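Local atomic coordinates of 30kLP (Treponema pallidum, PDB entry 3K8G), a protein that may take part in ligand transport at the outer membrane and alters membrane permeability at acidic pH. Residues 44-52 / 84-92; 65-73 / 127-137. One frame throughout, in Å; residues are numbered along the deposited sequence.

Contact 1. Residues 44-52 / 84-92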
loop_
_atom_site.group_PDB
_atom_site.type_symbol
_atom_site.label_atom_id
_atom_site.label_comp_id
_atom_site.label_asym_id
_atom_site.label_seq_id
_atom_site.Cartn_x
_atom_site.Cartn_y
_atom_site.Cartn_z
ATOM N N LYS A 44 11.170 2.361 -15.781
ATOM C CA LYS A 44 11.350 3.066 -14.526
ATOM C C LYS A 44 10.735 4.460 -14.525
ATOM O O LYS A 44 10.065 4.838 -13.577
ATOM C CB LYS A 44 12.836 3.171 -14.146
ATOM C CG LYS A 44 13.278 2.227 -13.026
ATOM C CD LYS A 44 14.787 2.295 -12.822
ATOM C CE LYS A 44 15.486 1.293 -13.710
ATOM N NZ LYS A 44 15.581 -0.035 -13.062
ATOM N N ALA A 45 10.988 5.242 -15.559
ATOM C CA ALA A 45 10.642 6.661 -15.469
ATOM C C ALA A 45 9.131 6.896 -15.406
ATOM O O ALA A 45 8.676 7.778 -14.662
ATOM C CB ALA A 45 11.289 7.468 -16.603
ATOM N N ASP A 46 8.370 6.086 -16.157
ATOM C CA ASP A 46 6.930 6.293 -16.329
ATOM C C ASP A 46 6.201 6.225 -14.976
ATOM O O ASP A 46 5.312 7.043 -14.681
ATOM C CB ASP A 46 6.303 5.264 -17.291
ATOM C CG ASP A 46 7.155 4.985 -18.531
ATOM O OD1 ASP A 46 8.077 4.144 -18.465
ATOM O OD2 ASP A 46 6.866 5.576 -19.591
ATOM N N ILE A 47 6.580 5.257 -14.163
ATOM C CA ILE A 47 5.933 5.084 -12.830
ATOM C C ILE A 47 6.204 6.290 -11.934
ATOM O O ILE A 47 5.276 6.845 -11.337
ATOM C CB ILE A 47 6.353 3.768 -12.139
ATOM C CG1 ILE A 47 6.181 2.571 -13.085
ATOM C CG2 ILE A 47 5.533 3.518 -10.842
ATOM C CD1 ILE A 47 4.712 2.197 -13.427
ATOM N N LYS A 48 7.467 6.733 -11.881
ATOM C CA LYS A 48 7.817 7.941 -11.126
ATOM C C LYS A 48 7.059 9.138 -11.673
ATOM O O LYS A 48 6.501 9.927 -10.910
ATOM C CB LYS A 48 9.341 8.198 -11.129
ATOM C CG LYS A 48 10.108 7.348 -10.123
ATOM C CD LYS A 48 11.432 7.982 -9.708
ATOM C CE LYS A 48 12.146 7.111 -8.666
ATOM N NZ LYS A 48 13.337 7.795 -8.059
ATOM N N LYS A 49 7.007 9.261 -13.002
ATOM C CA LYS A 49 6.272 10.357 -13.623
ATOM C C LYS A 49 4.798 10.359 -13.217
ATOM O O LYS A 49 4.224 11.425 -12.936
ATOM C CB LYS A 49 6.439 10.339 -15.151
ATOM C CG LYS A 49 7.821 10.867 -15.600
ATOM C CD LYS A 49 8.026 10.705 -17.115
ATOM C CE LYS A 49 9.361 11.289 -17.580
ATOM N NZ LYS A 49 10.500 10.562 -16.961
ATOM N N ILE A 50 4.189 9.172 -13.179
ATOM C CA ILE A 50 2.783 9.045 -12.754
ATOM C C ILE A 50 2.619 9.494 -11.299
ATOM O O ILE A 50 1.683 10.266 -10.973
ATOM C CB ILE A 50 2.226 7.610 -12.998
ATOM C CG1 ILE A 50 2.168 7.320 -14.515
ATOM C CG2 ILE A 50 0.809 7.435 -12.373
ATOM C CD1 ILE A 50 1.879 5.884 -14.869
ATOM N N VAL A 51 3.532 9.033 -10.442
ATOM C CA VAL A 51 3.488 9.379 -9.007
ATOM C C VAL A 51 3.573 10.880 -8.802
ATOM O O VAL A 51 2.844 11.420 -7.976
ATOM C CB VAL A 51 4.549 8.626 -8.152
ATOM C CG1 VAL A 51 4.369 8.925 -6.669
ATOM C CG2 VAL A 51 4.373 7.173 -8.310
ATOM N N ASP A 52 4.432 11.558 -9.582
ATOM C CA ASP A 52 4.573 13.021 -9.496
ATOM C C ASP A 52 3.298 13.797 -9.839
ATOM O O ASP A 52 3.166 14.967 -9.476
ATOM C CB ASP A 52 5.775 13.513 -10.328
ATOM C CG ASP A 52 7.112 12.969 -9.798
ATOM O OD1 ASP A 52 8.114 12.986 -10.538
ATOM O OD2 ASP A 52 7.165 12.509 -8.638
ATOM N N ILE A 84 4.580 9.267 -22.126
ATOM C CA ILE A 84 5.103 8.104 -21.426
ATOM C C ILE A 84 4.708 6.821 -22.154
ATOM O O ILE A 84 4.177 6.886 -23.268
ATOM C CB ILE A 84 4.687 8.084 -19.936
ATOM C CG1 ILE A 84 3.169 8.250 -19.764
ATOM C CG2 ILE A 84 5.483 9.175 -19.149
ATOM C CD1 ILE A 84 2.686 7.998 -18.306
ATOM N N PHE A 85 4.955 5.668 -21.526
ATOM C CA PHE A 85 4.730 4.366 -22.158
ATOM C C PHE A 85 5.321 4.317 -23.567
ATOM O O PHE A 85 4.646 3.957 -24.519
ATOM C CB PHE A 85 3.229 4.004 -22.213
ATOM C CG PHE A 85 2.489 4.270 -20.936
ATOM C CD1 PHE A 85 2.800 3.563 -19.772
ATOM C CD2 PHE A 85 1.495 5.244 -20.890
ATOM C CE1 PHE A 85 2.135 3.818 -18.583
ATOM C CE2 PHE A 85 0.805 5.492 -19.698
ATOM C CZ PHE A 85 1.143 4.778 -18.540
ATOM N N SER A 86 6.584 4.684 -23.703
ATOM C CA SER A 86 7.241 4.572 -24.998
ATOM C C SER A 86 7.607 3.113 -25.291
ATOM O O SER A 86 8.052 2.387 -24.403
ATOM C CB SER A 86 8.476 5.474 -25.023
ATOM O OG SER A 86 9.540 4.830 -25.695
ATOM N N ARG A 87 7.402 2.674 -26.530
ATOM C CA ARG A 87 7.810 1.320 -26.950
ATOM C C ARG A 87 9.309 1.034 -26.806
ATOM O O ARG A 87 9.715 -0.124 -26.710
ATOM C CB ARG A 87 7.375 1.031 -28.392
ATOM C CG ARG A 87 5.912 0.667 -28.509
ATOM C CD ARG A 87 5.122 1.795 -29.140
ATOM N NE ARG A 87 5.568 2.061 -30.508
ATOM C CZ ARG A 87 5.122 3.063 -31.264
ATOM N NH1 ARG A 87 4.200 3.903 -30.793
ATOM N NH2 ARG A 87 5.592 3.228 -32.500
ATOM N N SER A 88 10.136 2.074 -26.781
ATOM C CA SER A 88 11.563 1.846 -26.568
ATOM C C SER A 88 11.855 1.532 -25.101
ATOM O O SER A 88 12.975 1.164 -24.755
ATOM C CB SER A 88 12.420 3.016 -27.085
ATOM O OG SER A 88 12.214 4.199 -26.325
ATOM N N ASP A 89 10.850 1.667 -24.241
ATOM C CA ASP A 89 11.023 1.320 -22.839
ATOM C C ASP A 89 10.441 -0.050 -22.519
ATOM O O ASP A 89 10.462 -0.483 -21.363
ATOM C CB ASP A 89 10.461 2.416 -21.925
ATOM C CG ASP A 89 11.429 3.580 -21.753
ATOM O OD1 ASP A 89 12.656 3.339 -21.828
ATOM O OD2 ASP A 89 10.971 4.731 -21.553
ATOM N N GLY A 90 9.951 -0.730 -23.556
ATOM C CA GLY A 90 9.396 -2.075 -23.418
ATOM C C GLY A 90 7.917 -2.103 -23.077
ATOM O O GLY A 90 7.437 -3.094 -22.506
ATOM N N TRP A 91 7.204 -1.023 -23.411
ATOM C CA TRP A 91 5.755 -0.897 -23.202
ATOM C C TRP A 91 4.984 -1.227 -24.470
ATOM O O TRP A 91 5.241 -0.634 -25.514
ATOM C CB TRP A 91 5.357 0.535 -22.815
ATOM C CG TRP A 91 5.806 0.960 -21.508
ATOM C CD1 TRP A 91 6.878 1.774 -21.229
ATOM C CD2 TRP A 91 5.219 0.611 -20.243
ATOM N NE1 TRP A 91 6.988 1.947 -19.871
ATOM C CE2 TRP A 91 5.984 1.253 -19.239
ATOM C CE3 TRP A 91 4.120 -0.181 -19.861
ATOM C CZ2 TRP A 91 5.697 1.121 -17.871
ATOM C CZ3 TRP A 91 3.817 -0.298 -18.491
ATOM C CH2 TRP A 91 4.606 0.350 -17.518
ATOM N N ALA A 92 4.027 -2.146 -24.372
ATOM C CA ALA A 92 3.142 -2.449 -25.489
ATOM C C ALA A 92 1.762 -1.956 -25.142
ATOM O O ALA A 92 1.311 -2.116 -24.004
ATOM C CB ALA A 92 3.118 -3.929 -25.769
HETATM O O HOH W 1 8.451 5.678 -21.618
HETATM O O HOH W 2 10.163 5.624 -18.949
#

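Contact 2. Residues 65-73 / 127-137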
loop_
_atom_site.group_PDB
_atom_site.type_symbol
_atom_site.label_atom_id
_atom_site.label_comp_id
_atom_site.label_asym_id
_atom_site.label_seq_id
_atom_site.Cartn_x
_atom_site.Cartn_y
_atom_site.Cartn_z
ATOM N N SER A 65 -1.113 -14.938 -5.513
ATOM C CA SER A 65 -0.829 -14.570 -6.910
ATOM C C SER A 65 0.362 -13.597 -7.054
ATOM O O SER A 65 0.658 -13.130 -8.162
ATOM C CB SER A 65 -2.094 -13.972 -7.544
ATOM O OG SER A 65 -2.635 -12.931 -6.706
ATOM N N LYS A 66 1.030 -13.298 -5.930
ATOM C CA LYS A 66 2.240 -12.425 -5.886
ATOM C C LYS A 66 2.105 -11.155 -6.699
ATOM O O LYS A 66 2.807 -10.982 -7.706
ATOM C CB LYS A 66 3.496 -13.204 -6.367
ATOM C CG LYS A 66 3.866 -14.433 -5.519
ATOM C CD LYS A 66 4.578 -15.479 -6.376
ATOM C CE LYS A 66 4.930 -16.725 -5.583
ATOM N NZ LYS A 66 6.309 -16.645 -5.026
ATOM N N GLU A 67 1.230 -10.242 -6.275
ATOM C CA GLU A 67 0.970 -9.064 -7.090
ATOM C C GLU A 67 0.556 -7.923 -6.209
ATOM O O GLU A 67 -0.030 -8.160 -5.146
ATOM C CB GLU A 67 -0.180 -9.343 -8.060
ATOM C CG GLU A 67 -1.466 -9.843 -7.369
ATOM C CD GLU A 67 -2.667 -9.961 -8.311
ATOM O OE1 GLU A 67 -2.844 -9.090 -9.166
ATOM O OE2 GLU A 67 -3.380 -10.970 -8.247
ATOM N N PHE A 68 0.821 -6.702 -6.664
ATOM C CA PHE A 68 0.237 -5.510 -6.056
ATOM C C PHE A 68 -0.743 -4.942 -7.065
ATOM O O PHE A 68 -0.470 -4.952 -8.275
ATOM C CB PHE A 68 1.316 -4.436 -5.829
ATOM C CG PHE A 68 2.163 -4.641 -4.603
ATOM C CD1 PHE A 68 1.817 -4.027 -3.396
ATOM C CD2 PHE A 68 3.375 -5.335 -4.679
ATOM C CE1 PHE A 68 2.637 -4.147 -2.245
ATOM C CE2 PHE A 68 4.207 -5.465 -3.530
ATOM C CZ PHE A 68 3.818 -4.882 -2.316
ATOM N N ARG A 69 -1.885 -4.447 -6.584
ATOM C CA ARG A 69 -2.813 -3.729 -7.437
ATOM C C ARG A 69 -2.947 -2.375 -6.834
ATOM O O ARG A 69 -3.187 -2.279 -5.630
ATOM C CB ARG A 69 -4.174 -4.409 -7.448
ATOM C CG ARG A 69 -4.097 -5.909 -7.891
ATOM C CD ARG A 69 -5.523 -6.480 -8.070
ATOM N NE ARG A 69 -5.437 -7.946 -8.050
ATOM C CZ ARG A 69 -6.374 -8.744 -7.565
ATOM N NH1 ARG A 69 -7.510 -8.240 -7.060
ATOM N NH2 ARG A 69 -6.176 -10.050 -7.576
ATOM N N LEU A 70 -2.818 -1.334 -7.661
ATOM C CA LEU A 70 -2.730 0.028 -7.154
ATOM C C LEU A 70 -3.698 0.911 -7.914
ATOM O O LEU A 70 -3.861 0.805 -9.121
ATOM C CB LEU A 70 -1.301 0.594 -7.331
ATOM C CG LEU A 70 -0.181 -0.269 -6.732
ATOM C CD1 LEU A 70 1.159 0.019 -7.358
ATOM C CD2 LEU A 70 -0.173 -0.036 -5.211
ATOM N N PHE A 71 -4.310 1.822 -7.189
ATOM C CA PHE A 71 -5.180 2.788 -7.774
ATOM C C PHE A 71 -4.740 4.184 -7.332
ATOM O O PHE A 71 -4.557 4.428 -6.141
ATOM C CB PHE A 71 -6.620 2.495 -7.337
ATOM C CG PHE A 71 -7.633 3.431 -7.928
ATOM C CD1 PHE A 71 -8.401 3.045 -9.023
ATOM C CD2 PHE A 71 -7.843 4.690 -7.362
ATOM C CE1 PHE A 71 -9.375 3.905 -9.563
ATOM C CE2 PHE A 71 -8.803 5.574 -7.912
ATOM C CZ PHE A 71 -9.568 5.166 -8.993
ATOM N N GLY A 72 -4.548 5.071 -8.306
ATOM C CA GLY A 72 -4.082 6.452 -8.014
ATOM C C GLY A 72 -5.117 7.501 -8.390
ATOM O O GLY A 72 -5.755 7.370 -9.419
ATOM N N SER A 73 -5.329 8.509 -7.526
ATOM C CA SER A 73 -6.149 9.667 -7.897
ATOM C C SER A 73 -5.155 10.754 -8.204
ATOM O O SER A 73 -4.228 10.973 -7.417
ATOM C CB SER A 73 -7.031 10.146 -6.736
ATOM O OG SER A 73 -7.812 9.067 -6.253
ATOM N N ARG A 127 -0.433 -12.368 -11.944
ATOM C CA ARG A 127 -1.125 -11.109 -11.603
ATOM C C ARG A 127 -2.435 -10.926 -12.395
ATOM O O ARG A 127 -2.599 -11.424 -13.520
ATOM C CB ARG A 127 -0.225 -9.924 -11.838
ATOM C CG ARG A 127 0.045 -9.566 -13.306
ATOM C CD ARG A 127 1.126 -8.511 -13.313
ATOM N NE ARG A 127 1.439 -8.019 -14.669
ATOM C CZ ARG A 127 2.416 -8.471 -15.438
ATOM N NH1 ARG A 127 3.228 -9.436 -14.998
ATOM N NH2 ARG A 127 2.599 -7.922 -16.646
ATOM N N GLU A 128 -3.349 -10.177 -11.796
ATOM C CA GLU A 128 -4.700 -10.038 -12.344
ATOM C C GLU A 128 -4.621 -9.372 -13.708
ATOM O O GLU A 128 -3.766 -8.484 -13.945
ATOM C CB GLU A 128 -5.546 -9.176 -11.388
ATOM C CG GLU A 128 -7.012 -9.017 -11.850
ATOM C CD GLU A 128 -7.877 -8.391 -10.797
ATOM O OE1 GLU A 128 -7.633 -7.195 -10.534
ATOM O OE2 GLU A 128 -8.771 -9.096 -10.255
ATOM N N ARG A 129 -5.525 -9.765 -14.597
ATOM C CA ARG A 129 -5.678 -9.069 -15.888
ATOM C C ARG A 129 -6.263 -7.668 -15.670
ATOM O O ARG A 129 -7.179 -7.490 -14.856
ATOM C CB ARG A 129 -6.602 -9.893 -16.818
ATOM C CG ARG A 129 -6.011 -11.292 -17.271
ATOM C CD ARG A 129 -7.026 -12.160 -18.145
ATOM N NE ARG A 129 -8.234 -12.461 -17.400
ATOM C CZ ARG A 129 -9.380 -11.771 -17.443
ATOM N NH1 ARG A 129 -9.577 -10.788 -18.308
ATOM N NH2 ARG A 129 -10.350 -12.096 -16.617
ATOM N N MET A 130 -5.708 -6.679 -16.380
ATOM C CA MET A 130 -6.133 -5.282 -16.243
ATOM C C MET A 130 -7.632 -5.159 -16.523
ATOM O O MET A 130 -8.341 -4.471 -15.790
ATOM C CB MET A 130 -5.290 -4.356 -17.163
ATOM C CG MET A 130 -5.698 -2.872 -17.174
ATOM S SD MET A 130 -5.513 -2.190 -15.527
ATOM C CE MET A 130 -3.719 -2.247 -15.369
ATOM N N SER A 131 -8.161 -5.848 -17.548
ATOM C CA SER A 131 -9.606 -5.692 -17.804
ATOM C C SER A 131 -10.487 -6.190 -16.665
ATOM O O SER A 131 -11.611 -5.689 -16.469
ATOM C CB SER A 131 -10.059 -6.289 -19.167
ATOM O OG SER A 131 -10.475 -7.603 -19.014
ATOM N N LYS A 132 -9.983 -7.144 -15.873
ATOM C CA LYS A 132 -10.721 -7.600 -14.698
ATOM C C LYS A 132 -10.713 -6.543 -13.586
ATOM O O LYS A 132 -11.759 -6.296 -12.949
ATOM C CB LYS A 132 -10.213 -8.959 -14.201
ATOM C CG LYS A 132 -10.996 -9.505 -13.038
ATOM C CD LYS A 132 -10.629 -10.983 -12.755
ATOM C CE LYS A 132 -11.552 -11.527 -11.659
ATOM N NZ LYS A 132 -10.929 -12.685 -10.999
ATOM N N MET A 133 -9.548 -5.935 -13.350
ATOM C CA MET A 133 -9.484 -4.795 -12.409
ATOM C C MET A 133 -10.384 -3.651 -12.841
ATOM O O MET A 133 -11.155 -3.116 -12.020
ATOM C CB MET A 133 -8.081 -4.281 -12.265
ATOM C CG MET A 133 -7.987 -3.124 -11.269
ATOM S SD MET A 133 -6.257 -2.801 -10.886
ATOM C CE MET A 133 -6.482 -1.358 -9.751
ATOM N N LEU A 134 -10.310 -3.294 -14.125
ATOM C CA LEU A 134 -11.153 -2.214 -14.661
ATOM C C LEU A 134 -12.647 -2.495 -14.558
ATOM O O LEU A 134 -13.428 -1.564 -14.386
ATOM C CB LEU A 134 -10.765 -1.835 -16.104
ATOM C CG LEU A 134 -9.371 -1.228 -16.232
ATOM C CD1 LEU A 134 -9.050 -0.940 -17.698
ATOM C CD2 LEU A 134 -9.200 0.051 -15.371
ATOM N N SER A 135 -13.052 -3.767 -14.634
ATOM C CA SER A 135 -14.479 -4.113 -14.482
ATOM C C SER A 135 -15.045 -3.688 -13.091
ATOM O O SER A 135 -16.271 -3.510 -12.923
ATOM C CB SER A 135 -14.723 -5.602 -14.677
ATOM O OG SER A 135 -14.267 -6.334 -13.550
ATOM N N ARG A 136 -14.144 -3.534 -12.120
ATOM C CA ARG A 136 -14.524 -3.114 -10.775
ATOM C C ARG A 136 -14.780 -1.596 -10.680
ATOM O O ARG A 136 -15.235 -1.101 -9.653
ATOM C CB ARG A 136 -13.528 -3.631 -9.726
ATOM C CG ARG A 136 -13.561 -5.207 -9.629
ATOM C CD ARG A 136 -12.856 -5.761 -8.341
ATOM N NE ARG A 136 -11.439 -5.434 -8.384
ATOM C CZ ARG A 136 -10.500 -6.247 -8.894
ATOM N NH1 ARG A 136 -10.866 -7.442 -9.369
ATOM N NH2 ARG A 136 -9.208 -5.867 -8.893
ATOM N N LEU A 137 -14.478 -0.871 -11.747
ATOM C CA LEU A 137 -14.961 0.519 -11.890
ATOM C C LEU A 137 -16.468 0.582 -12.000
ATOM O O LEU A 137 -17.074 1.605 -11.605
ATOM C CB LEU A 137 -14.312 1.223 -13.108
ATOM C CG LEU A 137 -12.786 1.444 -13.047
ATOM C CD1 LEU A 137 -12.282 1.897 -14.416
ATOM C CD2 LEU A 137 -12.381 2.452 -11.969
#

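Contact 1. Residues 44-52 / 84-92
D46, in the first turn of helix 45-52, places its carboxylate between the main chain at F85 and the indole of W91. The two side chains D46 and W91 run past each other in opposite directions, with the carboxylate and ring planes 78° apart. OD1 of D46 reaches the indole edge near its plane and accepts a weak bond from NE1 of W91 at 2.8 Å. Its other oxygen, OD2, takes the backbone N of F85 at 2.7 Å, the donor coming from above the carboxylate plane. Aspartate suits this place because it is short and offers two acceptors, one for each N-H. CG lies anti to the carbonyl carbon (chi1 -42°), from where OD2 turns to F85 and OD1 to the indole.

D89 adds a second carboxylate, its OD2 4.3 Å from OD1 of D46. Two waters lie between these probably repelling groups: one is bonded to OD2 of both aspartates and to the backbone N of S86, the other to OD2 of D89 and weakly to OD1 of D46.

Beside this polar cluster, I84 fits against the helix with both branches. CD1 of I84 lies 3.9 Å from CG1 of I50, the two side chains crossing at about a right angle, while its CG2 touches CD of K49, the aliphatic part of an exposed lysine. I50 also sends CD1 obliquely to CZ of F85. F85 in turn holds CD1 over the centre of one face of the W91 indole, 3.8 Å above the plane, so the tryptophan is held by its edge and by a face.

An aspartate thus pins a probably amphipathic helix, likely one of those that move when the hydrophobic cavity of this U-shaped beta-half-barrel opens, to the loop leading into strand 92-95.

Contact 2. Residues 65-73 / 127-137
E67, R69, E128 and R136 form a salt-bridge network fastening segment 127-137 to strand 67-73, beginning at the G1 beta bulge in which K66 and E67 both face F62. R69 lies side-on to E67, NE bonding OE1 and NH2 bonding OE2 nearly within the guanidinium plane. With CG between the backbone N and the carbonyl carbon (chi1 54°), the extended E67 projects outward from the strand, and R69 leans back along it to meet the carboxylate. OE1 of E67 also accepts the backbone N of E128 at 2.9 Å, from the opposite face to R69 NE.

Over the R69 guanidinium lies the stacked E128 carboxylate, the planes 26° apart; OE1 of E128 is 3.4 Å from NE of R69, a contact of charges without an N-H directed at it. Arginine suits position 69, its edge bonding E67 and a face taking E128; R136, bent at chi3, instead offers NH1 and NH2 end-on to the E128 carboxylate. NH1 of R69 and NE of R136 bond carbonyls of V15 and V14.

Farther along, F71 meets L137 at its ring edge, and the extended M133 brings CE to 3.5 Å from the backbone O of L70.

Overall arrangement
After helix 11-15, strand 21-26 and helix 31-41 the chain enters helix 45-52, runs through strands 54-62 and 67-74 and helix 78-81, and closes a loop at contact 1 when 84-92 returns to helix 45-52. Contact 2 begins inside this loop, at 65-73, and ends beyond it, at 127-137, after strands 92-95, 101-104, 108-114 and 117-123; the two loops therefore cross. Their centres lie 18 Å apart and their nearest atoms about 7 Å, without touching. Strand 108-114 stands between them: T108 and V110 meet side chains of contact 1, D109, S111 and P113 those of contact 2. Helices 45-52 and 130-135 thus pack on opposite faces of this strand.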